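Local coordinates for putative methyltransferase (Porphyromonas gingivalis, PDB 3LL7), which is of unknown detailed function but probably transfers methyl groups from S-adenosylmethionine, using a Rossmann-like domain joined to ferredoxin-like and THUMP-like parts, at residues T95-T101 / F162-Y168; M112-G118 / L139-V145; A306-A311 / S323-T327. All blocks are in the same frame, centred on the assembly; numbering follows the deposited sequence.

Contact 1: residues T95-T101 / F162-Y168; sequences TKVVDLT and FHPDYIY
Val98 meets Pro164 and Phe162 in the closely packed part of this contact, where two parallel strands bond through their backbones. Its N-H is given to Tyr166 O (2.9 Å), while Val98 O receives Tyr168 N in an almost straight bond (177°). Leu100 N then binds Tyr168 O at 2.9 Å. Beta-branched Val98 suits the extended backbone: CG2, anti to the carbonyl carbon, reaches Pro164 CG at 3.7 Å and also touches the rim of the Phe162 ring. Farther along, Leu100 CD1 packs on Ile167 CG2. On the same face of the sheet as Val97, Asp99 runs beside Tyr168 with its carboxylate at the ring edge, the planes nearly perpendicular (87°). Asp99 OD1 takes the N-H of Thr101 in an Asx turn and also that of Gly102, which fixes the carboxylate at the strand's end.

At the other end Asp165 OD2 still grips firmly, receiving Lys96 N on its anti lone pair (2.8 Å). The Lys96 amine is the loose, wet part. Its long chain lies over one face of Phe162, with CD 4.1 Å from the ring centroid, and a bend at chi3 (-78°) brings NZ round to the end of helix 156-162. There it makes only weak bonds to Phe162 O and His163 O; a water 2.7 Å from Lys96 NZ bridges to His163 O.

On its other edge, strand 96-99 pairs with strand 117-122. Helix 106-112 packs on the face bearing Val97, Asp99 and Tyr168, where Asp107 binds Tyr168 OH, and strand 204-209 borders Ile167 and Tyr168.

Contact 2: residues M112-G118 / L139-V145; sequences MSKASQG and LNEGKDV
Lys143 reaches across to Met112 and Ala115, and its ammonium group makes two of the four direct hydrogen bonds between the segments. NZ donates to Met112 O at 2.9 Å, tilted 25° from the carbonyl plane, and to Ala115 O, also 2.9 Å away but from well above that carbonyl plane (41°). A water completes the set, accepting from NZ and donating to Ser113 O. A bend at chi2 (-67°), followed by an extended tail, carries the lysine into this ring of oxygens; a long, flexible cation suits a turn whose carbonyls converge.

Backbone bonds follow where the parallel strands begin. Asp144 N gives to Ser116 O (3.1 Å), and Gly118 N to Asp144 O (3.0 Å). Two further waters span the seam, one from Met112 O to Asn140 N, the other from Ser116 O to Gly142 O. Gly142, with a positive phi that glycine adopts easily, makes the turn before the second strand of this beta-alpha-beta crossover, whose helix is 125-138.

Apolar contacts centre on Met112, present as selenomethionine. Its CB rests on Leu139 CD2 (3.6 Å), and its doubly bent chain brings CE to Val145 CG1 (3.7 Å). Having no side chain, Gly118 lets the selenium settle close above its CA. At the outer side, Gln117 and Asp144 run alongside each other, Gln117 CG meeting Asp144 CB.

The chemistry thus divides: Met112 fits its bent chain against Leu139 and Val145, while the Lys143 ammonium satisfies carbonyls at and just beyond the end of helix 106-112. As a probable cation there it probably gains from the helix dipole, and it ties that turn to the start of strand 144-149.

Contact 3: residues A306-A311 / S323-T327; sequences AFKTVA and SHLYT
Tyr326 OH donates to Phe307 O over 2.6 Å, a short bond that lies in the carbonyl plane on a lone pair and joins strand 323-328 to the first turn of helix 307-314. This is helix-on-sheet packing within the ferredoxin-like domain, the helix segment and strand running almost parallel (4°). Tyrosine suits the place because its ring spans the gap from the strand while its hydroxyl still finds a polar partner on the helix. Val310 approaches one face of that ring, CG1 lying offset toward the rim, and crosses the tyrosine at about a right angle.

Two residues before Tyr326, His324 forms an offset stack with Phe307, with centroids 4.0 Å apart and planes at 10°. His324 stands at the centre of an inverse gamma turn. Its NE2 sits 3.4 Å from Phe307 CE1, over the phenylalanine face, while ND1 is hydrogen-bonded to Lys318 NZ; that bond probably helps to set the rotation of the imidazole. Leu302 of helix 299-304 touches both stacked side chains. The small methyl of Ala311 lets the helix come close to the tyrosine, its CB 3.7 Å from Tyr326 CE1.

In the fold
Contacts 1 and 2 belong to one sheet, their centres about 12 Å apart. Across it run 144-149, 117-122, 96-99 and 166-173: contacts 2 and 1 are the outer pairings of these four, and their mutual bonds, such as Thr95 O to Ser116 N (2.8 Å), the middle one. Val97 CG2 also packs on Met112 SE (3.7 Å). In class I methyltransferases the loop after the first strand usually helps to bind the cofactor. The side chains of Asp99 and Thr101 lie about 5 Å from formic acid and 1,2-ethanediol, probably from the crystallisation liquor but possibly marking a pocket. Contact 3, in another domain and centred about 38 Å from contact 1 and 42 Å from contact 2, has similar formic acid about 4 Å from the His324 side chain.

Contact 1: residues T95-T101 / F162-Y168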
loop_
_atom_site.group_PDB
_atom_site.type_symbol
_atom_site.label_atom_id
_atom_site.label_comp_id
_atom_site.label_asym_id
_atom_site.label_seq_id
_atom_site.Cartn_x
_atom_site.Cartn_y
_atom_site.Cartn_z
ATOM N N THR A 95 24.189 3.657 3.161
ATOM C CA THR A 95 23.933 5.101 3.055
ATOM C C THR A 95 23.387 5.694 4.382
ATOM O O THR A 95 23.313 4.992 5.397
ATOM C CB THR A 95 22.922 5.385 1.938
ATOM O OG1 THR A 95 21.811 4.491 2.082
ATOM C CG2 THR A 95 23.568 5.209 0.541
ATOM N N LYS A 96 23.027 6.982 4.343
ATOM C CA LYS A 96 22.457 7.724 5.467
ATOM C C LYS A 96 21.006 8.086 5.157
ATOM O O LYS A 96 20.698 8.506 4.039
ATOM C CB LYS A 96 23.219 9.041 5.697
ATOM C CG LYS A 96 24.678 8.918 6.145
ATOM C CD LYS A 96 25.383 10.281 6.131
ATOM C CE LYS A 96 25.779 10.714 4.719
ATOM N NZ LYS A 96 26.800 11.824 4.700
ATOM N N VAL A 97 20.119 7.935 6.143
ATOM C CA VAL A 97 18.705 8.298 5.983
ATOM C C VAL A 97 18.150 9.141 7.144
ATOM O O VAL A 97 18.576 9.011 8.276
ATOM C CB VAL A 97 17.792 7.035 5.781
ATOM C CG1 VAL A 97 18.132 6.318 4.456
ATOM C CG2 VAL A 97 17.918 6.088 6.962
ATOM N N VAL A 98 17.204 10.015 6.839
ATOM C CA VAL A 98 16.431 10.703 7.862
ATOM C C VAL A 98 14.963 10.362 7.602
ATOM O O VAL A 98 14.503 10.487 6.476
ATOM C CB VAL A 98 16.635 12.247 7.808
ATOM C CG1 VAL A 98 15.723 12.980 8.810
ATOM C CG2 VAL A 98 18.086 12.605 8.097
ATOM N N ASP A 99 14.251 9.922 8.639
ATOM C CA ASP A 99 12.801 9.740 8.589
ATOM C C ASP A 99 12.133 10.850 9.409
ATOM O O ASP A 99 12.246 10.867 10.637
ATOM C CB ASP A 99 12.466 8.364 9.167
ATOM C CG ASP A 99 10.987 8.038 9.131
ATOM O OD1 ASP A 99 10.126 8.929 8.969
ATOM O OD2 ASP A 99 10.687 6.833 9.262
ATOM N N LEU A 100 11.439 11.755 8.719
ATOM C CA LEU A 100 10.909 12.993 9.297
ATOM C C LEU A 100 9.640 12.812 10.097
ATOM O O LEU A 100 9.286 13.693 10.913
ATOM C CB LEU A 100 10.615 14.014 8.202
ATOM C CG LEU A 100 11.762 14.529 7.329
ATOM C CD1 LEU A 100 11.187 15.555 6.358
ATOM C CD2 LEU A 100 12.925 15.141 8.125
ATOM N N THR A 101 8.908 11.742 9.824
ATOM C CA THR A 101 7.546 11.639 10.313
ATOM C C THR A 101 7.390 10.506 11.319
ATOM O O THR A 101 6.350 10.387 11.974
ATOM C CB THR A 101 6.542 11.497 9.145
ATOM O OG1 THR A 101 7.097 10.646 8.128
ATOM C CG2 THR A 101 6.242 12.874 8.538
ATOM N N PHE A 162 23.944 16.660 8.751
ATOM C CA PHE A 162 23.995 15.226 8.486
ATOM C C PHE A 162 24.149 14.950 6.996
ATOM O O PHE A 162 24.879 14.038 6.606
ATOM C CB PHE A 162 22.723 14.546 9.016
ATOM C CG PHE A 162 22.783 13.039 9.033
ATOM C CD1 PHE A 162 23.882 12.367 9.567
ATOM C CD2 PHE A 162 21.707 12.290 8.553
ATOM C CE1 PHE A 162 23.921 10.967 9.602
ATOM C CE2 PHE A 162 21.731 10.894 8.592
ATOM C CZ PHE A 162 22.840 10.229 9.106
ATOM N N HIS A 163 23.479 15.767 6.183
ATOM C CA HIS A 163 23.472 15.637 4.722
ATOM C C HIS A 163 23.147 14.204 4.284
ATOM O O HIS A 163 23.987 13.544 3.669
ATOM C CB HIS A 163 24.804 16.111 4.116
ATOM C CG HIS A 163 24.695 16.518 2.677
ATOM N ND1 HIS A 163 24.292 15.648 1.684
ATOM C CD2 HIS A 163 24.917 17.707 2.068
ATOM C CE1 HIS A 163 24.278 16.282 0.525
ATOM N NE2 HIS A 163 24.651 17.533 0.729
ATOM N N PRO A 164 21.936 13.706 4.621
ATOM C CA PRO A 164 21.616 12.306 4.327
ATOM C C PRO A 164 21.502 12.017 2.828
ATOM O O PRO A 164 21.263 12.933 2.027
ATOM C CB PRO A 164 20.250 12.127 4.999
ATOM C CG PRO A 164 19.626 13.485 4.861
ATOM C CD PRO A 164 20.773 14.409 5.194
ATOM N N ASP A 165 21.680 10.751 2.463
ATOM C CA ASP A 165 21.477 10.319 1.080
ATOM C C ASP A 165 19.986 10.390 0.788
ATOM O O ASP A 165 19.583 10.799 -0.297
ATOM C CB ASP A 165 22.024 8.907 0.887
ATOM C CG ASP A 165 23.534 8.845 1.063
ATOM O OD1 ASP A 165 24.236 9.284 0.137
ATOM O OD2 ASP A 165 24.021 8.354 2.110
ATOM N N TYR A 166 19.171 10.032 1.779
ATOM C CA TYR A 166 17.713 10.062 1.624
ATOM C C TYR A 166 16.950 10.670 2.788
ATOM O O TYR A 166 17.294 10.467 3.958
ATOM C CB TYR A 166 17.164 8.667 1.361
ATOM C CG TYR A 166 17.957 7.852 0.389
ATOM C CD1 TYR A 166 17.660 7.874 -0.975
ATOM C CD2 TYR A 166 19.005 7.039 0.831
ATOM C CE1 TYR A 166 18.405 7.110 -1.887
ATOM C CE2 TYR A 166 19.737 6.264 -0.066
ATOM C CZ TYR A 166 19.431 6.309 -1.417
ATOM O OH TYR A 166 20.156 5.527 -2.285
ATOM N N ILE A 167 15.931 11.449 2.447
ATOM C CA ILE A 167 14.988 11.968 3.420
ATOM C C ILE A 167 13.619 11.360 3.106
ATOM O O ILE A 167 13.083 11.529 1.997
ATOM C CB ILE A 167 14.931 13.522 3.423
ATOM C CG1 ILE A 167 16.263 14.095 3.933
ATOM C CG2 ILE A 167 13.800 14.020 4.299
ATOM C CD1 ILE A 167 16.411 15.586 3.775
ATOM N N TYR A 168 13.075 10.650 4.089
ATOM C CA TYR A 168 11.790 9.969 3.951
ATOM C C TYR A 168 10.701 10.708 4.744
ATOM O O TYR A 168 10.940 11.158 5.876
ATOM C CB TYR A 168 11.933 8.515 4.412
ATOM C CG TYR A 168 10.642 7.755 4.388
ATOM C CD1 TYR A 168 10.072 7.339 3.181
ATOM C CD2 TYR A 168 9.960 7.481 5.577
ATOM C CE1 TYR A 168 8.847 6.625 3.178
ATOM C CE2 TYR A 168 8.758 6.807 5.579
ATOM C CZ TYR A 168 8.204 6.392 4.380
ATOM O OH TYR A 168 7.015 5.708 4.402
HETATM O O HOH W 1 26.548 12.944 2.296
#

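Contact 2: residues M112-G118 / L139-V145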
loop_
_atom_site.group_PDB
_atom_site.type_symbol
_atom_site.label_atom_id
_atom_site.label_comp_id
_atom_site.label_asym_id
_atom_site.label_seq_id
_atom_site.Cartn_x
_atom_site.Cartn_y
_atom_site.Cartn_z
HETATM N N MSE A 112 16.560 1.121 7.183
HETATM C CA MSE A 112 17.775 0.708 7.875
HETATM C C MSE A 112 18.214 -0.734 7.592
HETATM O O MSE A 112 19.301 -1.133 8.013
HETATM C CB MSE A 112 17.580 0.914 9.376
HETATM C CG MSE A 112 17.436 2.376 9.794
HETATM SE SE MSE A 112 18.954 3.491 9.366
HETATM C CE MSE A 112 20.335 2.511 10.274
ATOM N N SER A 113 17.393 -1.509 6.877
ATOM C CA SER A 113 17.837 -2.819 6.357
ATOM C C SER A 113 18.944 -2.609 5.340
ATOM O O SER A 113 19.693 -3.532 5.041
ATOM C CB SER A 113 16.694 -3.632 5.734
ATOM O OG SER A 113 16.236 -3.056 4.512
ATOM N N LYS A 114 19.036 -1.391 4.807
ATOM C CA LYS A 114 20.043 -1.067 3.786
ATOM C C LYS A 114 21.039 -0.006 4.263
ATOM O O LYS A 114 22.251 -0.157 4.110
ATOM C CB LYS A 114 19.354 -0.589 2.500
ATOM C CG LYS A 114 18.412 -1.618 1.832
ATOM C CD LYS A 114 19.191 -2.763 1.098
ATOM C CE LYS A 114 19.720 -2.341 -0.269
ATOM N NZ LYS A 114 18.674 -1.862 -1.264
ATOM N N ALA A 115 20.509 1.083 4.824
ATOM C CA ALA A 115 21.308 2.214 5.281
ATOM C C ALA A 115 22.128 1.833 6.509
ATOM O O ALA A 115 21.726 0.959 7.273
ATOM C CB ALA A 115 20.390 3.385 5.606
ATOM N N SER A 116 23.272 2.485 6.691
ATOM C CA SER A 116 24.126 2.233 7.858
ATOM C C SER A 116 23.877 3.220 8.987
ATOM O O SER A 116 24.159 2.921 10.146
ATOM C CB SER A 116 25.610 2.265 7.475
ATOM O OG SER A 116 25.933 3.469 6.785
ATOM N N GLN A 117 23.396 4.411 8.646
ATOM C CA GLN A 117 23.150 5.449 9.642
ATOM C C GLN A 117 21.785 6.082 9.392
ATOM O O GLN A 117 21.413 6.322 8.245
ATOM C CB GLN A 117 24.236 6.529 9.585
ATOM C CG GLN A 117 25.665 6.024 9.638
ATOM C CD GLN A 117 26.657 7.137 9.387
ATOM O OE1 GLN A 117 27.206 7.267 8.290
ATOM N NE2 GLN A 117 26.859 7.974 10.388
ATOM N N GLY A 118 21.045 6.355 10.466
ATOM C CA GLY A 118 19.737 6.984 10.334
ATOM C C GLY A 118 19.350 7.890 11.483
ATOM O O GLY A 118 19.796 7.706 12.628
ATOM N N LEU A 139 16.983 -3.696 14.828
ATOM C CA LEU A 139 18.032 -3.432 13.854
ATOM C C LEU A 139 19.044 -4.565 13.852
ATOM O O LEU A 139 19.385 -5.077 14.922
ATOM C CB LEU A 139 18.769 -2.136 14.169
ATOM C CG LEU A 139 18.085 -0.768 14.127
ATOM C CD1 LEU A 139 18.959 0.186 14.931
ATOM C CD2 LEU A 139 17.898 -0.260 12.736
ATOM N N ASN A 140 19.525 -4.927 12.655
ATOM C CA ASN A 140 20.643 -5.857 12.481
ATOM C C ASN A 140 21.887 -5.303 13.174
ATOM O O ASN A 140 21.874 -4.167 13.664
ATOM C CB ASN A 140 20.931 -6.105 10.982
ATOM C CG ASN A 140 19.664 -6.365 10.161
ATOM O OD1 ASN A 140 18.622 -6.753 10.700
ATOM N ND2 ASN A 140 19.749 -6.135 8.848
ATOM N N GLU A 141 22.955 -6.095 13.229
ATOM C CA GLU A 141 24.195 -5.641 13.851
ATOM C C GLU A 141 24.882 -4.560 13.007
ATOM O O GLU A 141 24.760 -4.543 11.776
ATOM C CB GLU A 141 25.150 -6.815 14.117
ATOM C CG GLU A 141 26.120 -6.566 15.287
ATOM C CD GLU A 141 27.190 -7.642 15.444
ATOM O OE1 GLU A 141 27.721 -8.134 14.422
ATOM O OE2 GLU A 141 27.519 -7.985 16.603
ATOM N N GLY A 142 25.564 -3.641 13.693
ATOM C CA GLY A 142 26.397 -2.626 13.049
ATOM C C GLY A 142 25.648 -1.436 12.481
ATOM O O GLY A 142 26.079 -0.853 11.477
ATOM N N LYS A 143 24.524 -1.082 13.102
ATOM C CA LYS A 143 23.708 0.050 12.651
ATOM C C LYS A 143 23.774 1.188 13.668
ATOM O O LYS A 143 23.801 0.947 14.873
ATOM C CB LYS A 143 22.238 -0.357 12.455
ATOM C CG LYS A 143 21.974 -1.514 11.509
ATOM C CD LYS A 143 22.318 -1.171 10.076
ATOM C CE LYS A 143 22.008 -2.331 9.159
ATOM N NZ LYS A 143 22.133 -1.891 7.743
ATOM N N ASP A 144 23.749 2.416 13.159
ATOM C CA ASP A 144 23.918 3.642 13.932
ATOM C C ASP A 144 22.655 4.512 13.820
ATOM O O ASP A 144 22.377 5.047 12.753
ATOM C CB ASP A 144 25.087 4.394 13.301
ATOM C CG ASP A 144 25.726 5.390 14.225
ATOM O OD1 ASP A 144 25.018 6.026 15.039
ATOM O OD2 ASP A 144 26.961 5.536 14.120
ATOM N N VAL A 145 21.883 4.656 14.899
ATOM C CA VAL A 145 20.659 5.480 14.833
ATOM C C VAL A 145 20.538 6.572 15.910
ATOM O O VAL A 145 21.106 6.467 16.980
ATOM C CB VAL A 145 19.349 4.631 14.808
ATOM C CG1 VAL A 145 19.305 3.744 13.569
ATOM C CG2 VAL A 145 19.193 3.807 16.080
HETATM O O HOH W 2 18.754 -3.278 10.152
HETATM O O HOH W 3 22.248 -3.726 5.538
HETATM O O HOH W 4 26.827 2.145 11.171
#

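Contact 3: residues A306-A311 / S323-T327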
loop_
_atom_site.group_PDB
_atom_site.type_symbol
_atom_site.label_atom_id
_atom_site.label_comp_id
_atom_site.label_asym_id
_atom_site.label_seq_id
_atom_site.Cartn_x
_atom_site.Cartn_y
_atom_site.Cartn_z
ATOM N N ALA A 306 -3.076 3.136 -16.506
ATOM C CA ALA A 306 -2.470 2.580 -17.724
ATOM C C ALA A 306 -3.512 1.807 -18.567
ATOM O O ALA A 306 -3.227 0.710 -19.048
ATOM C CB ALA A 306 -1.297 1.619 -17.349
ATOM N N PHE A 307 -4.686 2.396 -18.764
ATOM C CA PHE A 307 -5.827 1.688 -19.385
ATOM C C PHE A 307 -5.525 1.241 -20.822
ATOM O O PHE A 307 -5.733 0.056 -21.196
ATOM C CB PHE A 307 -7.056 2.609 -19.369
ATOM C CG PHE A 307 -7.440 3.134 -17.976
ATOM C CD1 PHE A 307 -7.686 2.256 -16.906
ATOM C CD2 PHE A 307 -7.586 4.499 -17.761
ATOM C CE1 PHE A 307 -8.049 2.739 -15.622
ATOM C CE2 PHE A 307 -7.944 5.011 -16.475
ATOM C CZ PHE A 307 -8.174 4.117 -15.411
ATOM N N LYS A 308 -5.038 2.182 -21.627
ATOM C CA LYS A 308 -4.687 1.918 -23.014
ATOM C C LYS A 308 -3.317 1.282 -23.139
ATOM O O LYS A 308 -3.109 0.380 -23.971
ATOM C CB LYS A 308 -4.758 3.216 -23.817
ATOM C CG LYS A 308 -6.155 3.802 -23.841
ATOM C CD LYS A 308 -6.068 5.340 -23.946
ATOM C CE LYS A 308 -5.482 5.799 -25.224
ATOM N NZ LYS A 308 -5.190 7.305 -25.213
ATOM N N THR A 309 -2.362 1.749 -22.321
ATOM C CA THR A 309 -0.991 1.250 -22.443
ATOM C C THR A 309 -0.901 -0.276 -22.250
ATOM O O THR A 309 -0.145 -0.941 -22.943
ATOM C CB THR A 309 -0.060 1.983 -21.463
ATOM O OG1 THR A 309 -0.163 3.399 -21.725
ATOM C CG2 THR A 309 1.404 1.619 -21.714
ATOM N N VAL A 310 -1.675 -0.826 -21.334
ATOM C CA VAL A 310 -1.622 -2.277 -21.131
ATOM C C VAL A 310 -2.001 -2.993 -22.439
ATOM O O VAL A 310 -1.348 -3.960 -22.846
ATOM C CB VAL A 310 -2.517 -2.744 -19.965
ATOM C CG1 VAL A 310 -2.557 -4.310 -19.894
ATOM C CG2 VAL A 310 -2.034 -2.175 -18.628
ATOM N N ALA A 311 -3.061 -2.510 -23.118
ATOM C CA ALA A 311 -3.519 -3.190 -24.349
ATOM C C ALA A 311 -2.450 -3.078 -25.468
ATOM O O ALA A 311 -2.180 -4.040 -26.211
ATOM C CB ALA A 311 -4.859 -2.568 -24.807
ATOM N N SER A 323 -14.687 0.137 -19.780
ATOM C CA SER A 323 -14.600 -1.253 -19.308
ATOM C C SER A 323 -13.130 -1.666 -19.222
ATOM O O SER A 323 -12.466 -1.895 -20.242
ATOM C CB SER A 323 -15.346 -2.233 -20.249
ATOM O OG SER A 323 -16.673 -1.811 -20.462
ATOM N N HIS A 324 -12.611 -1.764 -18.004
ATOM C CA HIS A 324 -11.199 -2.024 -17.865
ATOM C C HIS A 324 -10.961 -3.528 -17.837
ATOM O O HIS A 324 -10.636 -4.115 -16.800
ATOM C CB HIS A 324 -10.637 -1.265 -16.671
ATOM C CG HIS A 324 -10.906 0.216 -16.736
ATOM N ND1 HIS A 324 -10.879 0.914 -17.927
ATOM C CD2 HIS A 324 -11.200 1.127 -15.774
ATOM C CE1 HIS A 324 -11.132 2.188 -17.691
ATOM N NE2 HIS A 324 -11.325 2.343 -16.390
ATOM N N LEU A 325 -11.214 -4.127 -19.001
ATOM C CA LEU A 325 -10.978 -5.524 -19.296
ATOM C C LEU A 325 -10.471 -5.623 -20.716
ATOM O O LEU A 325 -10.796 -4.793 -21.576
ATOM C CB LEU A 325 -12.309 -6.332 -19.270
ATOM C CG LEU A 325 -12.975 -6.495 -17.917
ATOM C CD1 LEU A 325 -14.358 -7.189 -18.222
ATOM C CD2 LEU A 325 -12.100 -7.397 -17.009
ATOM N N TYR A 326 -9.739 -6.688 -20.958
ATOM C CA TYR A 326 -9.083 -6.936 -22.236
ATOM C C TYR A 326 -9.415 -8.322 -22.722
ATOM O O TYR A 326 -9.787 -9.195 -21.921
ATOM C CB TYR A 326 -7.561 -6.791 -22.097
ATOM C CG TYR A 326 -7.186 -5.495 -21.457
ATOM C CD1 TYR A 326 -7.003 -4.328 -22.221
ATOM C CD2 TYR A 326 -7.062 -5.420 -20.076
ATOM C CE1 TYR A 326 -6.659 -3.111 -21.602
ATOM C CE2 TYR A 326 -6.731 -4.219 -19.446
ATOM C CZ TYR A 326 -6.541 -3.080 -20.205
ATOM O OH TYR A 326 -6.210 -1.905 -19.578
ATOM N N THR A 327 -9.198 -8.543 -24.022
ATOM C CA THR A 327 -9.425 -9.856 -24.600
ATOM C C THR A 327 -8.447 -10.112 -25.765
ATOM O O THR A 327 -7.960 -9.170 -26.396
ATOM C CB THR A 327 -10.907 -10.025 -25.055
ATOM O OG1 THR A 327 -11.153 -11.403 -25.342
ATOM C CG2 THR A 327 -11.216 -9.190 -26.298
#